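Local coordinates for uncharacterized conserved protein (Vibrio parahaemolyticus, PDB 3MUQ) that is of unknown function but has the fold of a periplasmic binding protein and probably captures a small ligand between its two lobes, at residues V87-K92 against G166-D171. Sequence-based numbering, arbitrary orientation.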
loop_
_atom_site.group_PDB
_atom_site.type_symbol
_atom_site.label_atom_id
_atom_site.label_comp_id
_atom_site.label_asym_id
_atom_site.label_seq_id
_atom_site.Cartn_x
_atom_site.Cartn_y
_atom_site.Cartn_z
ATOM N N VAL A 87 -2.903 -13.584 11.602
ATOM C CA VAL A 87 -3.535 -14.881 11.830
ATOM C C VAL A 87 -2.858 -15.594 12.992
ATOM O O VAL A 87 -1.705 -15.307 13.309
ATOM C CB VAL A 87 -3.478 -15.788 10.579
ATOM C CG1 VAL A 87 -4.177 -15.111 9.385
ATOM C CG2 VAL A 87 -2.031 -16.149 10.238
ATOM N N ILE A 88 -3.582 -16.512 13.625
ATOM C CA ILE A 88 -3.025 -17.306 14.705
ATOM C C ILE A 88 -2.732 -18.683 14.137
ATOM O O ILE A 88 -3.627 -19.369 13.648
ATOM C CB ILE A 88 -3.997 -17.483 15.899
ATOM C CG1 ILE A 88 -4.483 -16.139 16.441
ATOM C CG2 ILE A 88 -3.336 -18.339 17.008
ATOM C CD1 ILE A 88 -3.354 -15.153 16.833
ATOM N N VAL A 89 -1.470 -19.078 14.171
ATOM C CA VAL A 89 -1.093 -20.387 13.670
ATOM C C VAL A 89 -0.634 -21.274 14.826
ATOM O O VAL A 89 -0.263 -20.780 15.894
ATOM C CB VAL A 89 0.002 -20.274 12.607
ATOM C CG1 VAL A 89 -0.394 -19.196 11.560
ATOM C CG2 VAL A 89 1.336 -19.961 13.254
ATOM N N GLY A 90 -0.691 -22.585 14.618
ATOM C CA GLY A 90 -0.298 -23.533 15.644
ATOM C C GLY A 90 -0.268 -24.947 15.101
ATOM O O GLY A 90 -0.411 -25.152 13.901
ATOM N N PRO A 91 -0.080 -25.937 15.986
ATOM C CA PRO A 91 0.037 -27.316 15.507
ATOM C C PRO A 91 -1.297 -27.748 14.935
ATOM O O PRO A 91 -2.345 -27.347 15.451
ATOM C CB PRO A 91 0.352 -28.115 16.783
ATOM C CG PRO A 91 0.910 -27.095 17.754
ATOM C CD PRO A 91 0.167 -25.817 17.433
ATOM N N LYS A 92 -1.261 -28.562 13.888
ATOM C CA LYS A 92 -2.489 -29.049 13.282
ATOM C C LYS A 92 -3.412 -29.666 14.343
ATOM O O LYS A 92 -4.629 -29.540 14.271
ATOM C CB LYS A 92 -2.176 -30.051 12.167
ATOM C CG LYS A 92 -3.383 -30.425 11.318
ATOM C CD LYS A 92 -3.020 -31.432 10.234
ATOM C CE LYS A 92 -3.900 -31.262 8.997
ATOM N NZ LYS A 92 -5.344 -31.091 9.333
ATOM N N GLY A 166 4.275 -24.975 18.787
ATOM C CA GLY A 166 3.526 -24.005 19.564
ATOM C C GLY A 166 2.706 -23.055 18.713
ATOM O O GLY A 166 2.724 -23.119 17.481
ATOM N N TYR A 167 1.984 -22.169 19.391
ATOM C CA TYR A 167 1.169 -21.164 18.739
ATOM C C TYR A 167 1.962 -19.874 18.571
ATOM O O TYR A 167 2.867 -19.591 19.344
ATOM C CB TYR A 167 -0.060 -20.864 19.595
ATOM C CG TYR A 167 -1.009 -22.038 19.734
ATOM C CD1 TYR A 167 -2.093 -22.193 18.870
ATOM C CD2 TYR A 167 -0.826 -22.985 20.738
ATOM C CE1 TYR A 167 -2.969 -23.279 19.004
ATOM C CE2 TYR A 167 -1.695 -24.066 20.887
ATOM C CZ TYR A 167 -2.765 -24.204 20.020
ATOM O OH TYR A 167 -3.619 -25.271 20.174
ATOM N N THR A 168 1.607 -19.093 17.562
ATOM C CA THR A 168 2.099 -17.722 17.451
ATOM C C THR A 168 1.106 -16.877 16.632
ATOM O O THR A 168 0.215 -17.415 15.954
ATOM C CB THR A 168 3.529 -17.672 16.829
ATOM O OG1 THR A 168 4.136 -16.405 17.111
ATOM C CG2 THR A 168 3.496 -17.886 15.321
HETATM N N MSE A 169 1.242 -15.558 16.726
HETATM C CA MSE A 169 0.512 -14.651 15.841
HETATM C C MSE A 169 1.433 -14.146 14.743
HETATM O O MSE A 169 2.503 -13.597 15.023
HETATM C CB MSE A 169 -0.029 -13.454 16.618
HETATM C CG MSE A 169 -0.902 -12.539 15.766
HETATM SE SE MSE A 169 -1.531 -11.024 16.801
HETATM C CE MSE A 169 0.057 -9.903 16.722
ATOM N N SER A 170 1.019 -14.320 13.496
ATOM C CA SER A 170 1.847 -13.914 12.360
ATOM C C SER A 170 1.092 -13.002 11.422
ATOM O O SER A 170 -0.130 -13.102 11.319
ATOM C CB SER A 170 2.254 -15.148 11.565
ATOM O OG SER A 170 3.086 -14.805 10.473
ATOM N N ASP A 171 1.799 -12.128 10.707
ATOM C CA ASP A 171 1.150 -11.453 9.595
ATOM C C ASP A 171 0.922 -12.536 8.553
ATOM O O ASP A 171 1.715 -13.474 8.455
ATOM C CB ASP A 171 2.036 -10.363 9.018
ATOM C CG ASP A 171 3.288 -10.925 8.394
ATOM O OD1 ASP A 171 4.286 -11.129 9.130
ATOM O OD2 ASP A 171 3.268 -11.174 7.169
#
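An antiparallel strand pair in one lobe of this periplasmic-binding-protein-like fold joins the C-terminal part of the long strand 78-90 to strand 168-171. Val-87 and Ser-170 form one hydrogen-bonded pair, with Val-87 N 2.8 Å from Ser-170 O and Ser-170 N 2.9 Å from Val-87 O, both bonds nearly straight, 168° at the hydrogen. In the next, Val-89 N gives to Thr-168 O and Thr-168 N to Val-89 O, each 3.0 Å, and their methyls lie side by side on one face of the sheet, Val-89 CG2 being 3.6 Å from Thr-168 CG2. With its methyl wedged between backbone N and carbonyl carbon, Thr-168 carries OG1 anti to N (chi1 -162°), and that hydroxyl is hydrogen-bonded to Ile-119 O; helix 154-163 packs on the threonine. On the other face, Ile-88 and Met-169, a selenomethionine, make the non-hydrogen-bonded pair between these two. Ile-88 CD1 reaches Met-169 CG at 3.7 Å, while the extended chain carries the selenium away from 87-92 to helix 126-138. Strand 185-188 flanks 87-90 along its other edge, hydrogen-bonding to the backbone of Ile-88 and Gly-90. At the Gly-90 end of the pair, Tyr-167 OH is hydrogen-bonded to Asp-94 OD1 and to Ala-96 N. Its ring takes a CH-pi contact: Pro-91 CD sits over one face, 4.2 Å from the Tyr-167 ring centroid and 8° off the normal.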